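Local structure of putative NAD dependent dehydrogenase (Micromonospora echinospora, 6NOR) at residues N144-P149 and V203-W208. The protein binds NAD and is probably an oxidoreductase of the GFO/IDH/MocA family that acts in gentamicin biosynthesis. Numbering follows the deposited sequence.
Sequences NFVYAP and VELCRW. With NAD (nicotinamide-adenine-dinucleotide), chain G.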
# COMPACT_ATOMS: atom_id res chain seq x y z
N ASN A 144 16.22 -16.44 -13.42
CA ASN A 144 15.78 -16.81 -12.07
C ASN A 144 14.38 -16.37 -11.66
O ASN A 144 13.76 -17.04 -10.85
CB ASN A 144 16.79 -16.27 -11.04
CG ASN A 144 17.13 -14.81 -11.27
OD1 ASN A 144 17.81 -14.49 -12.22
ND2 ASN A 144 16.63 -13.94 -10.41
N PHE A 145 13.87 -15.27 -12.20
CA PHE A 145 12.64 -14.73 -11.62
C PHE A 145 11.42 -15.57 -11.95
O PHE A 145 10.41 -15.48 -11.25
CB PHE A 145 12.42 -13.27 -12.05
CG PHE A 145 13.47 -12.34 -11.50
CD1 PHE A 145 13.50 -12.04 -10.16
CD2 PHE A 145 14.44 -11.80 -12.33
CE1 PHE A 145 14.48 -11.20 -9.65
CE2 PHE A 145 15.41 -10.97 -11.83
CZ PHE A 145 15.44 -10.66 -10.49
N VAL A 146 11.49 -16.43 -12.96
CA VAL A 146 10.34 -17.29 -13.22
C VAL A 146 10.31 -18.42 -12.19
O VAL A 146 9.39 -19.21 -12.20
CB VAL A 146 10.34 -17.88 -14.65
CG1 VAL A 146 10.16 -16.79 -15.67
CG2 VAL A 146 11.64 -18.66 -14.93
N TYR A 147 11.30 -18.48 -11.30
CA TYR A 147 11.28 -19.47 -10.22
C TYR A 147 11.01 -18.83 -8.87
O TYR A 147 10.96 -19.51 -7.85
CB TYR A 147 12.62 -20.24 -10.11
CG TYR A 147 13.07 -20.99 -11.33
CD1 TYR A 147 13.84 -20.36 -12.30
CD2 TYR A 147 12.79 -22.34 -11.50
CE1 TYR A 147 14.29 -21.03 -13.42
CE2 TYR A 147 13.25 -23.04 -12.64
CZ TYR A 147 13.99 -22.35 -13.60
OH TYR A 147 14.46 -22.98 -14.72
N ALA A 148 10.88 -17.51 -8.86
CA ALA A 148 10.59 -16.79 -7.63
C ALA A 148 9.23 -17.21 -7.09
O ALA A 148 8.23 -17.14 -7.79
CB ALA A 148 10.65 -15.27 -7.86
N PRO A 149 9.19 -17.64 -5.83
CA PRO A 149 8.01 -18.19 -5.15
C PRO A 149 6.77 -17.32 -5.32
O PRO A 149 5.67 -17.81 -5.61
CB PRO A 149 8.45 -18.22 -3.69
CG PRO A 149 9.93 -18.27 -3.74
CD PRO A 149 10.34 -17.50 -4.93
N VAL A 203 11.13 -9.88 -20.62
CA VAL A 203 10.56 -10.63 -21.74
C VAL A 203 10.25 -12.06 -21.33
O VAL A 203 9.21 -12.59 -21.67
CB VAL A 203 11.47 -10.61 -22.97
CG1 VAL A 203 10.95 -11.55 -24.01
CG2 VAL A 203 11.54 -9.19 -23.54
N GLU A 204 11.13 -12.69 -20.57
CA GLU A 204 10.86 -14.05 -20.13
C GLU A 204 9.60 -14.09 -19.23
O GLU A 204 8.74 -14.95 -19.42
CB GLU A 204 12.08 -14.64 -19.39
CG GLU A 204 11.98 -16.15 -19.13
CD GLU A 204 13.31 -16.79 -18.67
OE1 GLU A 204 14.24 -16.05 -18.29
OE2 GLU A 204 13.41 -18.04 -18.70
N LEU A 205 9.49 -13.15 -18.30
CA LEU A 205 8.33 -13.06 -17.41
C LEU A 205 7.04 -12.82 -18.17
O LEU A 205 6.06 -13.49 -17.89
CB LEU A 205 8.52 -11.95 -16.38
CG LEU A 205 9.53 -12.31 -15.31
CD1 LEU A 205 9.99 -11.08 -14.53
CD2 LEU A 205 8.95 -13.38 -14.38
N CYS A 206 7.05 -11.90 -19.13
CA CYS A 206 5.87 -11.66 -19.97
C CYS A 206 5.35 -12.91 -20.67
O CYS A 206 4.18 -13.24 -20.54
CB CYS A 206 6.16 -10.62 -21.05
SG CYS A 206 5.93 -8.91 -20.62
N ARG A 207 6.22 -13.57 -21.44
CA ARG A 207 5.89 -14.83 -22.12
C ARG A 207 5.24 -15.81 -21.19
O ARG A 207 4.19 -16.36 -21.45
CB ARG A 207 7.13 -15.52 -22.67
CG ARG A 207 7.71 -14.98 -23.89
CD ARG A 207 8.87 -15.89 -24.32
NE ARG A 207 8.45 -17.06 -25.10
CZ ARG A 207 8.75 -18.31 -24.77
NH1 ARG A 207 9.44 -18.56 -23.67
NH2 ARG A 207 8.34 -19.30 -25.53
N TRP A 208 5.95 -16.04 -20.10
CA TRP A 208 5.62 -17.06 -19.13
C TRP A 208 4.29 -16.80 -18.47
O TRP A 208 3.46 -17.70 -18.37
CB TRP A 208 6.72 -17.13 -18.09
CG TRP A 208 6.48 -18.03 -16.93
CD1 TRP A 208 6.24 -19.39 -16.97
CD2 TRP A 208 6.52 -17.67 -15.55
NE1 TRP A 208 6.12 -19.87 -15.69
CE2 TRP A 208 6.29 -18.83 -14.80
CE3 TRP A 208 6.72 -16.46 -14.88
CZ2 TRP A 208 6.26 -18.83 -13.41
CZ3 TRP A 208 6.69 -16.45 -13.49
CH2 TRP A 208 6.45 -17.63 -12.78
PA NAD G . 30.93 -9.14 -12.42
O1A NAD G . 31.68 -8.02 -13.18
O2A NAD G . 30.63 -8.80 -11.01
O5B NAD G . 31.80 -10.44 -12.44
C5B NAD G . 32.33 -10.89 -13.67
C4B NAD G . 33.49 -11.86 -13.31
O4B NAD G . 33.86 -12.55 -14.35
C3B NAD G . 34.69 -11.05 -12.89
O3B NAD G . 35.18 -11.59 -11.73
C2B NAD G . 35.70 -11.24 -14.05
O2B NAD G . 37.07 -11.17 -13.51
C1B NAD G . 35.45 -12.42 -14.43
N9A NAD G . 35.79 -12.68 -15.82
C8A NAD G . 35.77 -11.86 -16.89
N7A NAD G . 36.13 -12.58 -17.98
C5A NAD G . 36.37 -13.83 -17.58
C6A NAD G . 36.77 -14.95 -18.26
N6A NAD G . 37.03 -15.05 -19.61
N1A NAD G . 36.92 -16.10 -17.62
C2A NAD G . 36.71 -16.17 -16.28
N3A NAD G . 36.32 -15.06 -15.61
C4A NAD G . 36.14 -13.90 -16.25
O3 NAD G . 29.62 -9.43 -13.21
PN NAD G . 28.31 -10.16 -12.69
O1N NAD G . 28.56 -11.30 -11.75
O2N NAD G . 27.37 -9.14 -12.07
O5D NAD G . 27.62 -10.75 -13.98
C5D NAD G . 28.09 -11.95 -14.57
C4D NAD G . 26.94 -12.60 -15.37
O4D NAD G . 25.89 -12.83 -14.63
C3D NAD G . 26.44 -11.63 -16.49
O3D NAD G . 26.19 -12.33 -17.57
C2D NAD G . 25.18 -10.98 -15.88
O2D NAD G . 24.28 -10.54 -16.98
C1D NAD G . 24.66 -11.94 -15.17
N1N NAD G . 23.90 -11.45 -14.06
C2N NAD G . 22.70 -12.08 -13.75
C3N NAD G . 21.92 -11.65 -12.67
C7N NAD G . 20.60 -12.39 -12.41
O7N NAD G . 19.86 -12.01 -11.57
N7N NAD G . 20.26 -13.52 -13.20
C4N NAD G . 22.29 -10.57 -11.90
C5N NAD G . 23.50 -9.94 -12.21
C6N NAD G . 24.30 -10.38 -13.29
O HOH W 1 13.86 -14.38 -15.48
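The loop that leaves the last strand of the Rossmann sheet, 139-141, packs here on helix 199-209 of the C-terminal domain through V146 and W208. V146 lies over one face of the indole. Its CB sits 3.9 Å from the centroid of the six-membered ring, 11° off the ring normal, a CH-pi contact. CG1, anti to the carbonyl carbon (chi1 -66°), reaches CE3 of W208 at 3.5 Å. With CG of W208 anti to its backbone N (chi1 174°), the indole reaches out to the loop. H155 stacks on the same indole and H332 meets it edge-to-face. L205 packs beside V146, its CD2 3.8 Å from V146 CG1. One water links the two segments, donating to E204 OE1 at 3.3 Å and weakly accepting from F145 N. E204 OE2 is hydrogen-bonded to H141 NE2. OD1 of N144 accepts a hydrogen bond from NAD N7N, 2.8 Å long. ND2 of N144 sits 3.3 Å above the plane of the F145 ring, over its centre, and is hydrogen-bonded to S311 O. This buried packing joins the nicotinamide end of the NAD site to the C-terminal domain, an arrangement consistent with the two-domain GFO/IDH/MocA fold.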